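Local coordinates for protein propionate kinase (Francisella tularensis subsp. tularensis, PDB 3KHY) that probably phosphorylates acetate with ATP to give acetyl phosphate and ADP, and runs the reverse reaction, as a magnesium-dependent homodimeric enzyme of the acetokinase family, at residues A[80-85]-A[133-138]; A[2-7]-A[379-384]. All coordinates share one frame; numbering follows the deposited sequence.

Interaction 1. Residues A[80-85]-A[133-138]; sequences VAIGHR and PELPQV
The imidazole of His-84 meets segment 133-138 at its edge: the carbonyl oxygen of Val-138 lies there in the ring plane, 3.8 Å from CD2 of His-84, and the amide of Gln-137 arrives near the plane at the NE2 corner. NE2 of Gln-137 stands 2.6 Å from NE2 of His-84, very close for two nitrogens; as modelled this is a weak hydrogen bond, bent to 118° at the hydrogen, and which end of the amide faces the ring is doubtful. The amide plane is turned 40° from that of the ring. Gln-137 makes this reach with CG anti to its carbonyl carbon (chi1 -51°) and an extended chain beyond. Ile-125 and Cys-128 of helix 118-131 also touch the imidazole, and Cys-128 and Gln-129 pack on Gln-137. Alongside this pair the two backbones run as parallel neighbours in the mixed sheet of the N-terminal half, consistent with the actin-like ATPase fold to which acetate kinases belong. Ile-82 bridges Gln-137 and Gly-83 bridges Val-138. Ile-82 uses both its backbone groups, its N donating to Pro-136 O at 3.1 Å and its O accepting from Val-138 N at 2.9 Å; the next bond runs from His-84 N to Val-138 O at 2.8 Å. Before strand 137-141 begins, Leu-135 and Pro-136 bring carbon atoms to the contact. Leu-135 crosses Ile-82 at about a right angle, its CD1 lying 4.0 Å from Ile-82 CG1, while its other methyl, CD2, rests 3.6 Å from the carbonyl carbon of Val-80. The Pro-136 ring comes in by its CD, 3.2 Å from Val-80 O. One residue past the histidine, Arg-85, a predicted substrate-binding residue, forms salt bridges with Asp-142 and Glu-372.

Interaction 2. Residues A[2-7]-A[379-384]; sequences SEILVL and ETQNLI
Ile-4 reaches from strand 3-9 into the last turn of helix 372-382, where Thr-380 and Gln-381 receive it. Both branches of the isoleucine rest against one methyl: CD1 of Ile-4 lies 3.8 Å from CG2 of Thr-380, and CG2 of Ile-4 lies 4.0 Å from that same threonine carbon. The two side chains lie alongside one another, pointing opposite ways. Thr-380 offers its methyl because CG2 stands anti to the backbone N while OG1 lies beside that nitrogen (chi1 -63°), and that hydroxyl is hydrogen-bonded to Ile-376 O one turn back in the helix. The C-terminal helix thus lies across one face of the N-terminal sheet of this actin-like ATPase fold, with Ala-377 also touching Ile-4. Gln-381 bends at chi2 (71°), which carries its amide back toward the strand and sets OE1 of Gln-381 4.2 Å from CD1 of Ile-4. This oxygen is buried by the contact without a polar partner in the model. The C-terminal residue, Ile-384, adds a looser apolar touch, its CD1 4.3 Å from Ile-4 CD1.

In the fold
From the N terminus, the chain enters strand 3-9, which supplies the first half of interaction 2; its partner lies more than 370 residues later. Strand 79-86 then joins strand 3-9 in parallel, and after helices 101-109 and 118-131 the chain returns as strand 137-141, closing interaction 1 on the other edge of strand 79-86. That loop nests inside the far longer one closed when helix 372-382 and the C-terminal tail come back to the sheet. The two contacts touch directly: Val-80 N is probably hydrogen-bonded to Glu-3 O, and Gly-83 O to Leu-7 N, while Ile-384 packs on Val-80. Together they tie three neighbouring strands to the chain's final helix.

Interaction 1. Residues A[80-85]-A[133-138]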
ATOM      1  N   VAL A  80     -21.369 -36.950  -5.983  1.00 39.87           N
ATOM      2  CA  VAL A  80     -20.489 -37.408  -7.058  1.00 41.96           C
ATOM      3  C   VAL A  80     -19.040 -36.966  -6.870  1.00 37.68           C
ATOM      4  O   VAL A  80     -18.136 -37.521  -7.485  1.00 45.90           O
ATOM      5  CB  VAL A  80     -20.999 -36.946  -8.440  1.00 42.86           C
ATOM      6  CG1 VAL A  80     -20.992 -35.440  -8.530  1.00 36.09           C
ATOM      7  CG2 VAL A  80     -20.157 -37.548  -9.550  1.00 53.70           C
ATOM      8  N   ALA A  81     -18.814 -35.965  -6.026  1.00 32.10           N
ATOM      9  CA  ALA A  81     -17.452 -35.511  -5.759  1.00 32.26           C
ATOM     10  C   ALA A  81     -17.380 -34.607  -4.535  1.00 30.53           C
ATOM     11  O   ALA A  81     -18.408 -34.160  -4.020  1.00 30.11           O
ATOM     12  CB  ALA A  81     -16.872 -34.806  -6.976  1.00 33.67           C
ATOM     13  N   ILE A  82     -16.156 -34.353  -4.078  1.00 30.98           N
ATOM     14  CA  ILE A  82     -15.905 -33.456  -2.952  1.00 25.81           C
ATOM     15  C   ILE A  82     -14.999 -32.300  -3.382  1.00 29.33           C
ATOM     16  O   ILE A  82     -13.923 -32.518  -3.945  1.00 29.91           O
ATOM     17  CB  ILE A  82     -15.233 -34.205  -1.789  1.00 30.79           C
ATOM     18  CG1 ILE A  82     -16.088 -35.400  -1.361  1.00 34.53           C
ATOM     19  CG2 ILE A  82     -14.987 -33.273  -0.610  1.00 26.92           C
ATOM     20  CD1 ILE A  82     -15.397 -36.304  -0.370  1.00 43.80           C
ATOM     21  N   GLY A  83     -15.438 -31.070  -3.125  1.00 27.69           N
ATOM     22  CA  GLY A  83     -14.629 -29.899  -3.425  1.00 22.62           C
ATOM     23  C   GLY A  83     -14.100 -29.254  -2.160  1.00 26.23           C
ATOM     24  O   GLY A  83     -14.865 -28.986  -1.236  1.00 29.07           O
ATOM     25  N   HIS A  84     -12.789 -29.022  -2.118  1.00 19.92           N
ATOM     26  CA  HIS A  84     -12.127 -28.458  -0.947  1.00 19.44           C
ATOM     27  C   HIS A  84     -11.658 -27.051  -1.231  1.00 26.76           C
ATOM     28  O   HIS A  84     -10.972 -26.809  -2.226  1.00 21.42           O
ATOM     29  CB  HIS A  84     -10.889 -29.278  -0.579  1.00 22.60           C
ATOM     30  CG  HIS A  84     -11.188 -30.695  -0.194  1.00 24.72           C
ATOM     31  ND1 HIS A  84     -11.335 -31.094   1.115  1.00 30.30           N
ATOM     32  CD2 HIS A  84     -11.359 -31.807  -0.949  1.00 30.53           C
ATOM     33  CE1 HIS A  84     -11.584 -32.391   1.154  1.00 34.71           C
ATOM     34  NE2 HIS A  84     -11.610 -32.847  -0.085  1.00 34.87           N
ATOM     35  N   ARG A  85     -12.014 -26.123  -0.351  1.00 24.80           N
ATOM     36  CA  ARG A  85     -11.393 -24.811  -0.368  1.00 23.05           C
ATOM     37  C   ARG A  85      -9.956 -24.972   0.093  1.00 24.31           C
ATOM     38  O   ARG A  85      -9.687 -25.682   1.066  1.00 24.17           O
ATOM     39  CB  ARG A  85     -12.130 -23.859   0.578  1.00 28.62           C
ATOM     40  CG  ARG A  85     -11.653 -22.413   0.495  1.00 30.00           C
ATOM     41  CD  ARG A  85     -12.535 -21.509   1.365  1.00 29.56           C
ATOM     42  NE  ARG A  85     -12.401 -20.109   0.987  1.00 44.67           N
ATOM     43  CZ  ARG A  85     -13.374 -19.396   0.426  1.00 53.97           C
ATOM     44  NH1 ARG A  85     -14.561 -19.947   0.199  1.00 52.92           N
ATOM     45  NH2 ARG A  85     -13.168 -18.125   0.107  1.00 59.62           N
ATOM     46  N   PRO A 133     -13.937 -42.988   0.023  1.00 56.80           N
ATOM     47  CA  PRO A 133     -12.892 -43.494  -0.876  1.00 59.34           C
ATOM     48  C   PRO A 133     -13.290 -43.526  -2.349  1.00 59.92           C
ATOM     49  O   PRO A 133     -12.414 -43.476  -3.218  1.00 62.11           O
ATOM     50  CB  PRO A 133     -12.666 -44.925  -0.372  1.00 67.59           C
ATOM     51  CG  PRO A 133     -13.933 -45.281   0.328  1.00 67.30           C
ATOM     52  CD  PRO A 133     -14.365 -44.012   0.988  1.00 61.61           C
ATOM     53  N   GLU A 134     -14.586 -43.612  -2.625  1.00 60.36           N
ATOM     54  CA  GLU A 134     -15.064 -43.747  -3.994  1.00 68.72           C
ATOM     55  C   GLU A 134     -15.104 -42.415  -4.743  1.00 63.66           C
ATOM     56  O   GLU A 134     -15.138 -42.387  -5.972  1.00 63.00           O
ATOM     57  CB  GLU A 134     -16.454 -44.396  -4.013  1.00 81.91           C
ATOM     58  CG  GLU A 134     -16.494 -45.828  -3.482  1.00 97.30           C
ATOM     59  CD  GLU A 134     -17.899 -46.417  -3.475  1.00106.50           C
ATOM     60  OE1 GLU A 134     -18.867 -45.662  -3.711  1.00108.36           O
ATOM     61  OE2 GLU A 134     -18.037 -47.636  -3.232  1.00109.88           O
ATOM     62  N   LEU A 135     -15.089 -41.311  -4.005  1.00 59.28           N
ATOM     63  CA  LEU A 135     -15.333 -40.008  -4.612  1.00 48.45           C
ATOM     64  C   LEU A 135     -14.073 -39.297  -5.110  1.00 47.17           C
ATOM     65  O   LEU A 135     -13.065 -39.237  -4.409  1.00 44.76           O
ATOM     66  CB  LEU A 135     -16.094 -39.114  -3.639  1.00 47.63           C
ATOM     67  CG  LEU A 135     -17.507 -39.597  -3.317  1.00 51.40           C
ATOM     68  CD1 LEU A 135     -18.157 -38.677  -2.308  1.00 48.36           C
ATOM     69  CD2 LEU A 135     -18.346 -39.695  -4.585  1.00 53.99           C
ATOM     70  N   PRO A 136     -14.136 -38.756  -6.336  1.00 45.10           N
ATOM     71  CA  PRO A 136     -13.068 -37.876  -6.813  1.00 43.33           C
ATOM     72  C   PRO A 136     -13.070 -36.614  -5.951  1.00 39.43           C
ATOM     73  O   PRO A 136     -14.120 -36.236  -5.422  1.00 33.76           O
ATOM     74  CB  PRO A 136     -13.504 -37.529  -8.242  1.00 45.07           C
ATOM     75  CG  PRO A 136     -14.640 -38.445  -8.565  1.00 50.13           C
ATOM     76  CD  PRO A 136     -15.267 -38.813  -7.272  1.00 48.27           C
ATOM     77  N   GLN A 137     -11.911 -35.984  -5.799  1.00 36.50           N
ATOM     78  CA  GLN A 137     -11.797 -34.777  -4.994  1.00 32.43           C
ATOM     79  C   GLN A 137     -11.106 -33.671  -5.783  1.00 30.03           C
ATOM     80  O   GLN A 137     -10.212 -33.931  -6.593  1.00 32.98           O
ATOM     81  CB  GLN A 137     -11.050 -35.067  -3.692  1.00 36.32           C
ATOM     82  CG  GLN A 137     -11.601 -36.262  -2.932  1.00 40.29           C
ATOM     83  CD  GLN A 137     -11.061 -36.360  -1.521  1.00 45.07           C
ATOM     84  OE1 GLN A 137     -10.491 -37.377  -1.135  1.00 60.59           O
ATOM     85  NE2 GLN A 137     -11.240 -35.308  -0.743  1.00 37.74           N
ATOM     86  N   VAL A 138     -11.534 -32.437  -5.546  1.00 28.64           N
ATOM     87  CA  VAL A 138     -11.000 -31.277  -6.251  1.00 25.82           C
ATOM     88  C   VAL A 138     -10.602 -30.188  -5.252  1.00 25.64           C
ATOM     89  O   VAL A 138     -11.295 -29.971  -4.256  1.00 26.17           O
ATOM     90  CB  VAL A 138     -12.035 -30.713  -7.251  1.00 27.75           C
ATOM     91  CG1 VAL A 138     -11.651 -29.302  -7.709  1.00 25.02           C
ATOM     92  CG2 VAL A 138     -12.185 -31.647  -8.446  1.00 27.36           C
TER

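Interaction 2. Residues A[2-7]-A[379-384]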
ATOM      1  N   SER A   2     -27.333 -34.927  -9.340  1.00 67.96           N
ATOM      2  CA  SER A   2     -26.111 -35.196  -8.588  1.00 64.47           C
ATOM      3  C   SER A   2     -25.758 -34.038  -7.654  1.00 55.11           C
ATOM      4  O   SER A   2     -26.190 -32.900  -7.859  1.00 54.91           O
ATOM      5  CB  SER A   2     -24.948 -35.482  -9.537  1.00 64.80           C
ATOM      6  OG  SER A   2     -24.640 -34.342 -10.314  1.00 66.84           O
ATOM      7  N   GLU A   3     -24.968 -34.341  -6.629  1.00 36.89           N
ATOM      8  CA  GLU A   3     -24.612 -33.361  -5.617  1.00 31.77           C
ATOM      9  C   GLU A   3     -23.112 -33.349  -5.333  1.00 29.37           C
ATOM     10  O   GLU A   3     -22.432 -34.365  -5.463  1.00 29.98           O
ATOM     11  CB  GLU A   3     -25.403 -33.627  -4.332  1.00 34.48           C
ATOM     12  CG  GLU A   3     -26.920 -33.500  -4.521  1.00 43.81           C
ATOM     13  CD  GLU A   3     -27.716 -33.980  -3.317  1.00 55.93           C
ATOM     14  OE1 GLU A   3     -27.117 -34.170  -2.238  1.00 57.48           O
ATOM     15  OE2 GLU A   3     -28.945 -34.169  -3.452  1.00 65.11           O
ATOM     16  N   ILE A   4     -22.606 -32.184  -4.947  1.00 27.91           N
ATOM     17  CA  ILE A   4     -21.202 -32.016  -4.593  1.00 24.44           C
ATOM     18  C   ILE A   4     -21.123 -31.615  -3.124  1.00 26.38           C
ATOM     19  O   ILE A   4     -21.883 -30.747  -2.662  1.00 23.43           O
ATOM     20  CB  ILE A   4     -20.557 -30.893  -5.414  1.00 27.34           C
ATOM     21  CG1 ILE A   4     -20.682 -31.171  -6.914  1.00 33.71           C
ATOM     22  CG2 ILE A   4     -19.099 -30.711  -5.013  1.00 19.27           C
ATOM     23  CD1 ILE A   4     -19.564 -32.012  -7.470  1.00 32.09           C
ATOM     24  N   LEU A   5     -20.221 -32.250  -2.388  1.00 22.80           N
ATOM     25  CA  LEU A   5     -19.994 -31.894  -0.999  1.00 23.03           C
ATOM     26  C   LEU A   5     -18.873 -30.874  -0.978  1.00 19.94           C
ATOM     27  O   LEU A   5     -17.781 -31.157  -1.448  1.00 22.27           O
ATOM     28  CB  LEU A   5     -19.587 -33.125  -0.181  1.00 23.24           C
ATOM     29  CG  LEU A   5     -19.283 -32.837   1.286  1.00 27.63           C
ATOM     30  CD1 LEU A   5     -20.507 -32.236   1.964  1.00 25.74           C
ATOM     31  CD2 LEU A   5     -18.827 -34.095   2.003  1.00 32.93           C
ATOM     32  N   VAL A   6     -19.144 -29.690  -0.441  1.00 18.05           N
ATOM     33  CA  VAL A   6     -18.161 -28.606  -0.438  1.00 18.24           C
ATOM     34  C   VAL A   6     -17.629 -28.375   0.969  1.00 20.10           C
ATOM     35  O   VAL A   6     -18.406 -28.205   1.912  1.00 21.15           O
ATOM     36  CB  VAL A   6     -18.770 -27.300  -0.989  1.00 20.10           C
ATOM     37  CG1 VAL A   6     -17.753 -26.158  -0.927  1.00 16.64           C
ATOM     38  CG2 VAL A   6     -19.236 -27.506  -2.411  1.00 19.76           C
ATOM     39  N   LEU A   7     -16.306 -28.394   1.121  1.00 19.08           N
ATOM     40  CA  LEU A   7     -15.712 -28.316   2.451  1.00 21.78           C
ATOM     41  C   LEU A   7     -14.712 -27.195   2.600  1.00 23.58           C
ATOM     42  O   LEU A   7     -13.951 -26.890   1.682  1.00 25.30           O
ATOM     43  CB  LEU A   7     -14.990 -29.623   2.801  1.00 24.26           C
ATOM     44  CG  LEU A   7     -15.802 -30.909   2.765  1.00 22.81           C
ATOM     45  CD1 LEU A   7     -14.864 -32.085   3.017  1.00 26.69           C
ATOM     46  CD2 LEU A   7     -16.945 -30.866   3.803  1.00 22.70           C
ATOM     47  N   GLU A 379     -16.686 -25.513 -10.015  1.00 22.96           N
ATOM     48  CA  GLU A 379     -15.308 -25.834 -10.380  1.00 19.88           C
ATOM     49  C   GLU A 379     -15.056 -27.331 -10.287  1.00 24.56           C
ATOM     50  O   GLU A 379     -14.336 -27.916 -11.100  1.00 29.25           O
ATOM     51  CB  GLU A 379     -14.341 -25.104  -9.447  1.00 22.37           C
ATOM     52  CG  GLU A 379     -14.269 -23.624  -9.709  1.00 27.53           C
ATOM     53  CD  GLU A 379     -13.487 -23.342 -10.961  1.00 39.39           C
ATOM     54  OE1 GLU A 379     -12.287 -23.689 -10.984  1.00 40.57           O
ATOM     55  OE2 GLU A 379     -14.071 -22.801 -11.922  1.00 40.59           O
ATOM     56  N   THR A 380     -15.644 -27.944  -9.269  1.00 22.34           N
ATOM     57  CA  THR A 380     -15.465 -29.373  -9.025  1.00 22.11           C
ATOM     58  C   THR A 380     -16.174 -30.197 -10.102  1.00 27.49           C
ATOM     59  O   THR A 380     -15.575 -31.077 -10.715  1.00 32.33           O
ATOM     60  CB  THR A 380     -15.980 -29.754  -7.622  1.00 25.29           C
ATOM     61  OG1 THR A 380     -15.206 -29.060  -6.632  1.00 27.27           O
ATOM     62  CG2 THR A 380     -15.873 -31.269  -7.390  1.00 25.45           C
ATOM     63  N   GLN A 381     -17.443 -29.887 -10.338  1.00 26.07           N
ATOM     64  CA  GLN A 381     -18.226 -30.528 -11.391  1.00 32.31           C
ATOM     65  C   GLN A 381     -17.495 -30.487 -12.739  1.00 35.37           C
ATOM     66  O   GLN A 381     -17.498 -31.460 -13.497  1.00 39.06           O
ATOM     67  CB  GLN A 381     -19.583 -29.833 -11.516  1.00 37.05           C
ATOM     68  CG  GLN A 381     -20.429 -30.299 -12.694  1.00 42.61           C
ATOM     69  CD  GLN A 381     -20.979 -31.692 -12.498  1.00 49.54           C
ATOM     70  OE1 GLN A 381     -21.086 -32.176 -11.370  1.00 51.46           O
ATOM     71  NE2 GLN A 381     -21.339 -32.347 -13.597  1.00 56.49           N
ATOM     72  N   ASN A 382     -16.864 -29.355 -13.027  1.00 35.80           N
ATOM     73  CA  ASN A 382     -16.169 -29.162 -14.290  1.00 36.49           C
ATOM     74  C   ASN A 382     -15.051 -30.177 -14.520  1.00 38.91           C
ATOM     75  O   ASN A 382     -14.705 -30.471 -15.662  1.00 45.74           O
ATOM     76  CB  ASN A 382     -15.608 -27.742 -14.374  1.00 39.33           C
ATOM     77  CG  ASN A 382     -14.966 -27.450 -15.716  1.00 48.34           C
ATOM     78  OD1 ASN A 382     -13.802 -27.053 -15.788  1.00 50.95           O
ATOM     79  ND2 ASN A 382     -15.721 -27.653 -16.790  1.00 49.47           N
ATOM     80  N   LEU A 383     -14.504 -30.720 -13.438  1.00 32.29           N
ATOM     81  CA  LEU A 383     -13.363 -31.628 -13.533  1.00 35.32           C
ATOM     82  C   LEU A 383     -13.697 -33.118 -13.421  1.00 40.42           C
ATOM     83  O   LEU A 383     -12.795 -33.950 -13.494  1.00 42.59           O
ATOM     84  CB  LEU A 383     -12.320 -31.289 -12.471  1.00 32.35           C
ATOM     85  CG  LEU A 383     -11.595 -29.954 -12.589  1.00 28.95           C
ATOM     86  CD1 LEU A 383     -10.767 -29.710 -11.339  1.00 28.22           C
ATOM     87  CD2 LEU A 383     -10.728 -29.949 -13.832  1.00 36.02           C
ATOM     88  N   ILE A 384     -14.967 -33.461 -13.233  1.00 45.80           N
ATOM     89  CA  ILE A 384     -15.334 -34.865 -13.032  1.00 46.83           C
ATOM     90  C   ILE A 384     -16.215 -35.413 -14.153  1.00 56.57           C
ATOM     91  O   ILE A 384     -16.183 -34.919 -15.279  1.00 57.48           O
ATOM     92  CB  ILE A 384     -16.053 -35.085 -11.687  1.00 46.91           C
ATOM     93  CG1 ILE A 384     -17.453 -34.476 -11.725  1.00 48.48           C
ATOM     94  CG2 ILE A 384     -15.233 -34.515 -10.531  1.00 44.61           C
ATOM     95  CD1 ILE A 384     -18.250 -34.743 -10.483  1.00 45.94           C
TER